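Local structure of 3'-5' exonuclease crn-4 (Caenorhabditis elegans, 5DK5) at residues Q147-Y152 with A210-N215; L217-A222 with V253-R258. The protein degrades RNA and DNA from the 3' end as a metal-dependent DEDDh-family exonuclease and takes part in apoptotic DNA degradation. All coordinates share one frame; numbering follows the deposited sequence.

In the fold
Interaction 1 and interaction 2 follow one another along the chain, the first closing before the second opens, and their centres lie about 14 Å apart. Both reach the same mixed sheet, in which strand 147-150 is followed by strand 216-219 and then by strand 253-256, the outermost on that side. Interaction 1 brings the loop after helix 191-207 against strand 147-150, just before the chain enters strand 216-219; interaction 2 pairs that strand with 253-256. They touch where Asn-215 O probably accepts a hydrogen bond from Ile-257 N. Interaction 1 thus fixes the approach to strand 216-219, and interaction 2 its pairing with the outermost strand, up to the residue before Cys-220, a zinc ligand.

Interaction 1 of 2, residues Q147-Y152 with A210-N215; sequences QYINLY and AKVTVN. With IPA (isopropyl alcohol), chain L.
Asn-215 turns its carboxamide to the backbone of Asn-150 and uses both its oxygen and its nitrogen. Asn-150 N donates to Asn-215 OD1 at 2.8 Å, in the plane of that carbonyl and on one of its lone pairs. Asn-215 ND2 gives a nearly straight bond (170°) to Asn-150 O at 2.9 Å; the acceptor lies in the plane of the amide, whereas the donor is tilted 29° from the plane of the peptide carbonyl. Two bonds to one residue fix the rotation of the amide. Asn-215 CG stands between its own backbone N and carbonyl carbon (chi1 53°), which carries the amide across to strand 147-150. The backbone adds a weak hydrogen bond from Asn-215 N to Tyr-148 O.

The apolar part centres on Ile-149. Its side chain crosses that of Val-212 at about a right angle, with Ile-149 CG2 3.7 Å from Val-212 CG1, while Ile-149 CG1 passes Thr-213 O at 3.5 Å and lies 4.2 Å from Val-214 CG2. Val-214 CG1 packs against Tyr-148 O and meets Gln-147 CB at 4.0 Å. Helix 151-161 adds Ile-154 to the packing around Ile-149 and Val-212.

Asn-150 spends its own carboxamide on other partners. Its ND2 bonds to Glu-216 OE2 and also to O2 of an isopropanol molecule, probably from the crystallisation liquor, at 3.3 Å. Asn-150 OD1 accepts a weak bond from Tyr-152 N and another bond from Lys-153 N. This is an asparagine N-cap, here at the direct passage from strand 147-150 into helix 151-161 of the RNase H-like exonuclease fold.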
ATOM      1  N   GLN B 147       0.970  -2.478 -30.592  1.00 33.00           N
ATOM      2  CA  GLN B 147       1.686  -1.588 -31.495  1.00 33.10           C
ATOM      3  C   GLN B 147       1.375  -0.157 -31.080  1.00 32.84           C
ATOM      4  O   GLN B 147       0.233   0.165 -30.757  1.00 35.12           O
ATOM      5  CB  GLN B 147       1.297  -1.833 -32.955  1.00 35.79           C
ATOM      6  CG  GLN B 147      -0.172  -1.572 -33.284  1.00 38.34           C
ATOM      7  CD  GLN B 147      -0.435  -1.502 -34.777  1.00 40.95           C
ATOM      8  OE1 GLN B 147      -1.210  -0.663 -35.241  1.00 41.46           O
ATOM      9  NE2 GLN B 147       0.206  -2.383 -35.538  1.00 40.86           N
ATOM     10  N   TYR B 148       2.391   0.696 -31.064  1.00 30.87           N
ATOM     11  CA  TYR B 148       2.201   2.064 -30.602  1.00 31.84           C
ATOM     12  C   TYR B 148       3.366   2.961 -30.993  1.00 31.10           C
ATOM     13  O   TYR B 148       4.347   2.505 -31.581  1.00 31.72           O
ATOM     14  CB  TYR B 148       2.014   2.090 -29.084  1.00 33.99           C
ATOM     15  CG  TYR B 148       3.189   1.536 -28.316  1.00 37.28           C
ATOM     16  CD1 TYR B 148       3.266   0.184 -28.005  1.00 38.94           C
ATOM     17  CD2 TYR B 148       4.220   2.364 -27.896  1.00 38.38           C
ATOM     18  CE1 TYR B 148       4.339  -0.326 -27.301  1.00 39.75           C
ATOM     19  CE2 TYR B 148       5.296   1.865 -27.192  1.00 38.79           C
ATOM     20  CZ  TYR B 148       5.350   0.519 -26.897  1.00 38.63           C
ATOM     21  OH  TYR B 148       6.420   0.012 -26.197  1.00 36.70           O
ATOM     22  N   ILE B 149       3.238   4.238 -30.652  1.00 31.34           N
ATOM     23  CA  ILE B 149       4.239   5.241 -30.985  1.00 33.34           C
ATOM     24  C   ILE B 149       4.952   5.735 -29.734  1.00 33.15           C
ATOM     25  O   ILE B 149       4.365   6.430 -28.905  1.00 33.19           O
ATOM     26  CB  ILE B 149       3.603   6.439 -31.717  1.00 36.44           C
ATOM     27  CG1 ILE B 149       2.847   5.944 -32.957  1.00 38.19           C
ATOM     28  CG2 ILE B 149       4.675   7.470 -32.082  1.00 39.34           C
ATOM     29  CD1 ILE B 149       2.230   7.033 -33.809  1.00 33.90           C
ATOM     30  N   ASN B 150       6.220   5.362 -29.601  1.00 34.49           N
ATOM     31  CA  ASN B 150       7.071   5.895 -28.547  1.00 35.17           C
ATOM     32  C   ASN B 150       7.599   7.252 -28.991  1.00 37.69           C
ATOM     33  O   ASN B 150       8.529   7.334 -29.794  1.00 34.03           O
ATOM     34  CB  ASN B 150       8.218   4.932 -28.241  1.00 34.63           C
ATOM     35  CG  ASN B 150       9.008   5.331 -27.009  1.00 33.64           C
ATOM     36  OD1 ASN B 150       9.123   6.510 -26.677  1.00 35.41           O
ATOM     37  ND2 ASN B 150       9.562   4.341 -26.323  1.00 31.20           N
ATOM     38  N   LEU B 151       6.996   8.317 -28.473  1.00 38.60           N
ATOM     39  CA  LEU B 151       7.293   9.662 -28.952  1.00 40.71           C
ATOM     40  C   LEU B 151       8.712  10.093 -28.598  1.00 41.67           C
ATOM     41  O   LEU B 151       9.331  10.868 -29.329  1.00 41.48           O
ATOM     42  CB  LEU B 151       6.291  10.665 -28.379  1.00 39.61           C
ATOM     43  CG  LEU B 151       6.273  12.036 -29.061  1.00 39.46           C
ATOM     44  CD1 LEU B 151       5.771  11.922 -30.490  1.00 39.96           C
ATOM     45  CD2 LEU B 151       5.416  13.015 -28.279  1.00 39.96           C
ATOM     46  N   TYR B 152       9.225   9.595 -27.477  1.00 39.58           N
ATOM     47  CA  TYR B 152      10.565   9.959 -27.031  1.00 42.58           C
ATOM     48  C   TYR B 152      11.617   9.345 -27.943  1.00 42.70           C
ATOM     49  O   TYR B 152      12.699   9.902 -28.129  1.00 40.03           O
ATOM     50  CB  TYR B 152      10.802   9.510 -25.590  1.00 43.54           C
ATOM     51  CG  TYR B 152      12.125   9.975 -25.031  1.00 47.90           C
ATOM     52  CD1 TYR B 152      12.285  11.275 -24.574  1.00 50.98           C
ATOM     53  CD2 TYR B 152      13.216   9.118 -24.962  1.00 50.98           C
ATOM     54  CE1 TYR B 152      13.491  11.710 -24.064  1.00 54.58           C
ATOM     55  CE2 TYR B 152      14.428   9.544 -24.451  1.00 54.38           C
ATOM     56  CZ  TYR B 152      14.559  10.841 -24.004  1.00 56.02           C
ATOM     57  OH  TYR B 152      15.763  11.272 -23.495  1.00 58.14           O
ATOM     58  N   ALA B 210       8.912  16.447 -38.118  1.00 60.73           N
ATOM     59  CA  ALA B 210       9.143  15.096 -37.616  1.00 61.17           C
ATOM     60  C   ALA B 210       8.215  14.095 -38.298  1.00 61.11           C
ATOM     61  O   ALA B 210       7.084  14.427 -38.657  1.00 62.51           O
ATOM     62  CB  ALA B 210       8.954  15.048 -36.108  1.00 60.28           C
ATOM     63  N   LYS B 211       8.706  12.872 -38.476  1.00 55.33           N
ATOM     64  CA  LYS B 211       7.934  11.798 -39.095  1.00 55.38           C
ATOM     65  C   LYS B 211       7.460  10.805 -38.035  1.00 52.97           C
ATOM     66  O   LYS B 211       8.240   9.990 -37.539  1.00 51.27           O
ATOM     67  CB  LYS B 211       8.773  11.089 -40.159  1.00 57.65           C
ATOM     68  CG  LYS B 211       7.973  10.184 -41.084  1.00 58.81           C
ATOM     69  CD  LYS B 211       8.540  10.193 -42.500  1.00 61.05           C
ATOM     70  CE  LYS B 211       7.482   9.857 -43.541  1.00 62.14           C
ATOM     71  NZ  LYS B 211       7.968  10.121 -44.927  1.00 64.26           N
ATOM     72  N   VAL B 212       6.176  10.879 -37.701  1.00 54.21           N
ATOM     73  CA  VAL B 212       5.613  10.110 -36.598  1.00 50.99           C
ATOM     74  C   VAL B 212       4.887   8.858 -37.087  1.00 50.90           C
ATOM     75  O   VAL B 212       3.977   8.936 -37.912  1.00 52.65           O
ATOM     76  CB  VAL B 212       4.641  10.976 -35.768  1.00 49.70           C
ATOM     77  CG1 VAL B 212       4.107  10.200 -34.573  1.00 47.90           C
ATOM     78  CG2 VAL B 212       5.339  12.250 -35.307  1.00 49.89           C
ATOM     79  N   THR B 213       5.308   7.706 -36.571  1.00 47.72           N
ATOM     80  CA  THR B 213       4.712   6.421 -36.923  1.00 44.51           C
ATOM     81  C   THR B 213       4.932   5.418 -35.794  1.00 41.70           C
ATOM     82  O   THR B 213       5.730   5.662 -34.891  1.00 40.95           O
ATOM     83  CB  THR B 213       5.318   5.844 -38.219  1.00 44.55           C
ATOM     84  OG1 THR B 213       5.597   6.904 -39.142  1.00 51.61           O
ATOM     85  CG2 THR B 213       4.370   4.846 -38.869  1.00 39.95           C
ATOM     86  N   VAL B 214       4.219   4.295 -35.846  1.00 39.13           N
ATOM     87  CA  VAL B 214       4.482   3.170 -34.952  1.00 40.71           C
ATOM     88  C   VAL B 214       5.950   2.757 -35.054  1.00 43.04           C
ATOM     89  O   VAL B 214       6.420   2.383 -36.129  1.00 36.21           O
ATOM     90  CB  VAL B 214       3.574   1.962 -35.286  1.00 34.16           C
ATOM     91  CG1 VAL B 214       4.026   0.703 -34.543  1.00 59.17           C
ATOM     92  CG2 VAL B 214       2.116   2.283 -34.964  1.00 33.41           C
ATOM     93  N   ASN B 215       6.665   2.833 -33.933  1.00 34.67           N
ATOM     94  CA  ASN B 215       8.085   2.493 -33.892  1.00 35.32           C
ATOM     95  C   ASN B 215       8.404   1.397 -32.875  1.00 36.67           C
ATOM     96  O   ASN B 215       9.553   0.968 -32.757  1.00 36.53           O
ATOM     97  CB  ASN B 215       8.918   3.741 -33.588  1.00 59.57           C
ATOM     98  CG  ASN B 215       8.444   4.474 -32.348  1.00 59.21           C
ATOM     99  OD1 ASN B 215       7.579   3.994 -31.616  1.00 33.67           O
ATOM    100  ND2 ASN B 215       9.021   5.644 -32.103  1.00 35.37           N
TER
HETATM  101  C1  IPA L 304      12.893   5.635 -24.289  1.00 74.48           C
HETATM  102  C2  IPA L 304      11.816   5.379 -23.260  1.00 72.63           C
HETATM  103  C3  IPA L 304      12.419   5.382 -21.871  1.00 72.57           C
HETATM  104  O2  IPA L 304      11.241   4.119 -23.507  1.00 30.41           O

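Interaction 2 of 2, residues L217-A222 with V253-R258; sequences LLTCCA and VVTTIR. With ZN (zinc ion), chain I.
Leu-217 packs against Ile-257, just beyond strand 253-256, their side chains crossing at a slant, with Leu-217 CG 3.9 Å from Ile-257 CG2; Met-266 from a loop touches both. Leu-217 CG lies beside its backbone N (chi1 -48°), which sets CG and CD1 against CG2 of Ile-257. The other face of the sheet carries Leu-218 and Val-254, whose CD2 and CG2 touch, and Trp-127 of helix 124-136 touches both. On the face of Leu-217, Val-253 CG1 meets Ala-222 CB at 4.1 Å.

The backbones pair antiparallel. Leu-217 and Thr-255 form one hydrogen-bonded pair, in which Thr-255 N to Leu-217 O is short at 2.6 Å, and Thr-219 and Val-253 form the next. Leu-218 and Val-254 make the non-hydrogen-bonded pair between them, where Leu-218 CA sends a CA-H...O contact to Val-253 O.

At the polar edge Thr-219 and Thr-255 cross at about a right angle, their OG1 atoms hydrogen-bonded at 2.7 Å. Thr-219 CG2 also packs on Thr-255 OG1, 3.4 Å away. A water molecule joins Thr-255 OG1 to Cys-221 O, to which it donates. Cys-220 SG binds the zinc ion at 2.4 Å, with Cys-270, Cys-273 and Cys-280 completing the site. Ladder bonds up to Thr-219 and a metal bond at the very next residue therefore tie the end of strand 216-219 to both the sheet and the zinc site.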
ATOM      1  N   LEU B 217       6.736  -2.410 -31.191  1.00 33.83           N
ATOM      2  CA  LEU B 217       5.762  -3.493 -31.227  1.00 34.66           C
ATOM      3  C   LEU B 217       5.984  -4.425 -30.042  1.00 34.02           C
ATOM      4  O   LEU B 217       7.102  -4.541 -29.541  1.00 35.67           O
ATOM      5  CB  LEU B 217       5.871  -4.284 -32.532  1.00 37.30           C
ATOM      6  CG  LEU B 217       5.920  -3.493 -33.840  1.00 40.69           C
ATOM      7  CD1 LEU B 217       6.378  -4.397 -34.971  1.00 43.74           C
ATOM      8  CD2 LEU B 217       4.566  -2.887 -34.157  1.00 40.74           C
ATOM      9  N   LEU B 218       4.918  -5.086 -29.601  1.00 36.34           N
ATOM     10  CA  LEU B 218       5.013  -6.083 -28.542  1.00 34.82           C
ATOM     11  C   LEU B 218       4.897  -7.487 -29.124  1.00 37.45           C
ATOM     12  O   LEU B 218       3.862  -7.855 -29.685  1.00 38.12           O
ATOM     13  CB  LEU B 218       3.932  -5.852 -27.485  1.00 32.75           C
ATOM     14  CG  LEU B 218       4.011  -4.542 -26.694  1.00 32.76           C
ATOM     15  CD1 LEU B 218       2.987  -4.556 -25.566  1.00 30.11           C
ATOM     16  CD2 LEU B 218       5.412  -4.296 -26.141  1.00 32.14           C
ATOM     17  N   THR B 219       5.972  -8.259 -28.988  1.00 36.26           N
ATOM     18  CA  THR B 219       6.036  -9.618 -29.517  1.00 37.44           C
ATOM     19  C   THR B 219       6.196 -10.629 -28.386  1.00 33.56           C
ATOM     20  O   THR B 219       6.524 -10.264 -27.258  1.00 30.43           O
ATOM     21  CB  THR B 219       7.202  -9.781 -30.508  1.00 41.39           C
ATOM     22  OG1 THR B 219       8.441  -9.509 -29.843  1.00 41.07           O
ATOM     23  CG2 THR B 219       7.040  -8.832 -31.688  1.00 44.60           C
ATOM     24  N   CYS B 220       5.982 -11.903 -28.704  1.00 36.10           N
ATOM     25  CA  CYS B 220       5.926 -12.955 -27.693  1.00 36.84           C
ATOM     26  C   CYS B 220       7.288 -13.543 -27.334  1.00 37.13           C
ATOM     27  O   CYS B 220       7.415 -14.242 -26.329  1.00 37.45           O
ATOM     28  CB  CYS B 220       5.013 -14.085 -28.172  1.00 36.94           C
ATOM     29  SG  CYS B 220       5.548 -14.860 -29.721  1.00 49.11           S
ATOM     30  N   CYS B 221       8.300 -13.271 -28.152  1.00 34.28           N
ATOM     31  CA  CYS B 221       9.600 -13.912 -27.977  1.00 35.51           C
ATOM     32  C   CYS B 221      10.759 -13.038 -28.442  1.00 37.51           C
ATOM     33  O   CYS B 221      10.605 -12.193 -29.324  1.00 38.46           O
ATOM     34  CB  CYS B 221       9.626 -15.247 -28.727  1.00 34.45           C
ATOM     35  SG  CYS B 221      11.173 -16.167 -28.572  1.00 79.09           S
ATOM     36  N   ALA B 222      11.921 -13.257 -27.833  1.00 35.63           N
ATOM     37  CA  ALA B 222      13.144 -12.555 -28.205  1.00 37.30           C
ATOM     38  C   ALA B 222      14.359 -13.415 -27.867  1.00 37.63           C
ATOM     39  O   ALA B 222      14.363 -14.126 -26.864  1.00 37.74           O
ATOM     40  CB  ALA B 222      13.227 -11.216 -27.499  1.00 36.48           C
ATOM     41  N   VAL B 253       7.535  -8.681 -25.125  1.00 29.17           N
ATOM     42  CA  VAL B 253       8.750  -7.875 -25.156  1.00 30.44           C
ATOM     43  C   VAL B 253       8.631  -6.756 -26.189  1.00 31.95           C
ATOM     44  O   VAL B 253       7.969  -6.916 -27.215  1.00 32.68           O
ATOM     45  CB  VAL B 253       9.979  -8.764 -25.474  1.00 51.97           C
ATOM     46  CG1 VAL B 253      11.046  -8.011 -26.274  1.00 53.78           C
ATOM     47  CG2 VAL B 253      10.563  -9.334 -24.191  1.00 51.85           C
ATOM     48  N   VAL B 254       9.277  -5.627 -25.913  1.00 30.62           N
ATOM     49  CA  VAL B 254       9.316  -4.521 -26.861  1.00 31.78           C
ATOM     50  C   VAL B 254      10.217  -4.874 -28.037  1.00 34.98           C
ATOM     51  O   VAL B 254      11.362  -5.289 -27.853  1.00 37.38           O
ATOM     52  CB  VAL B 254       9.822  -3.219 -26.202  1.00 32.29           C
ATOM     53  CG1 VAL B 254      10.061  -2.127 -27.252  1.00 33.91           C
ATOM     54  CG2 VAL B 254       8.835  -2.735 -25.155  1.00 32.44           C
ATOM     55  N   THR B 255       9.685  -4.710 -29.244  1.00 39.22           N
ATOM     56  CA  THR B 255      10.441  -4.947 -30.468  1.00 43.37           C
ATOM     57  C   THR B 255      10.438  -3.697 -31.333  1.00 42.38           C
ATOM     58  O   THR B 255       9.395  -3.269 -31.825  1.00 40.36           O
ATOM     59  CB  THR B 255       9.866  -6.124 -31.276  1.00 47.93           C
ATOM     60  OG1 THR B 255       9.830  -7.298 -30.456  1.00 50.79           O
ATOM     61  CG2 THR B 255      10.710  -6.403 -32.509  1.00 49.22           C
ATOM     62  N   THR B 256      11.617  -3.116 -31.504  1.00 38.67           N
ATOM     63  CA  THR B 256      11.789  -1.967 -32.377  1.00 41.88           C
ATOM     64  C   THR B 256      11.425  -2.329 -33.811  1.00 42.28           C
ATOM     65  O   THR B 256      11.784  -3.402 -34.296  1.00 42.06           O
ATOM     66  CB  THR B 256      13.244  -1.445 -32.322  1.00 47.40           C
ATOM     67  OG1 THR B 256      13.370  -0.486 -31.265  1.00 49.20           O
ATOM     68  CG2 THR B 256      13.676  -0.799 -33.648  1.00 51.38           C
ATOM     69  N   ILE B 257      10.694  -1.438 -34.472  1.00 44.39           N
ATOM     70  CA  ILE B 257      10.509  -1.526 -35.916  1.00 47.55           C
ATOM     71  C   ILE B 257      11.037  -0.248 -36.560  1.00 46.68           C
ATOM     72  O   ILE B 257      10.622   0.858 -36.220  1.00 44.88           O
ATOM     73  CB  ILE B 257       9.035  -1.764 -36.314  1.00 48.78           C
ATOM     74  CG1 ILE B 257       8.888  -1.664 -37.835  1.00 51.42           C
ATOM     75  CG2 ILE B 257       8.103  -0.780 -35.618  1.00 48.34           C
ATOM     76  CD1 ILE B 257       7.642  -2.312 -38.373  1.00 51.79           C
ATOM     77  N   ARG B 258      11.971  -0.422 -37.486  1.00 44.62           N
ATOM     78  CA  ARG B 258      12.681   0.695 -38.093  1.00 41.33           C
ATOM     79  C   ARG B 258      11.753   1.562 -38.937  1.00 55.11           C
ATOM     80  O   ARG B 258      10.693   1.117 -39.371  1.00 41.16           O
ATOM     81  CB  ARG B 258      13.837   0.172 -38.943  1.00 42.82           C
ATOM     82  CG  ARG B 258      14.853  -0.648 -38.155  1.00 42.81           C
ATOM     83  CD  ARG B 258      15.551  -1.671 -39.036  1.00 44.03           C
ATOM     84  NE  ARG B 258      16.274  -1.047 -40.140  1.00 60.20           N
ATOM     85  CZ  ARG B 258      17.513  -0.572 -40.061  1.00 60.66           C
ATOM     86  NH1 ARG B 258      18.190  -0.638 -38.921  1.00 46.26           N
ATOM     87  NH2 ARG B 258      18.078  -0.026 -41.127  1.00 48.22           N
TER
HETATM   88 ZN    ZN I 301       3.775 -13.925 -30.966  1.00 42.66          ZN
HETATM   89  O   HOH W   1      11.892  -9.558 -30.129  1.00 41.61           O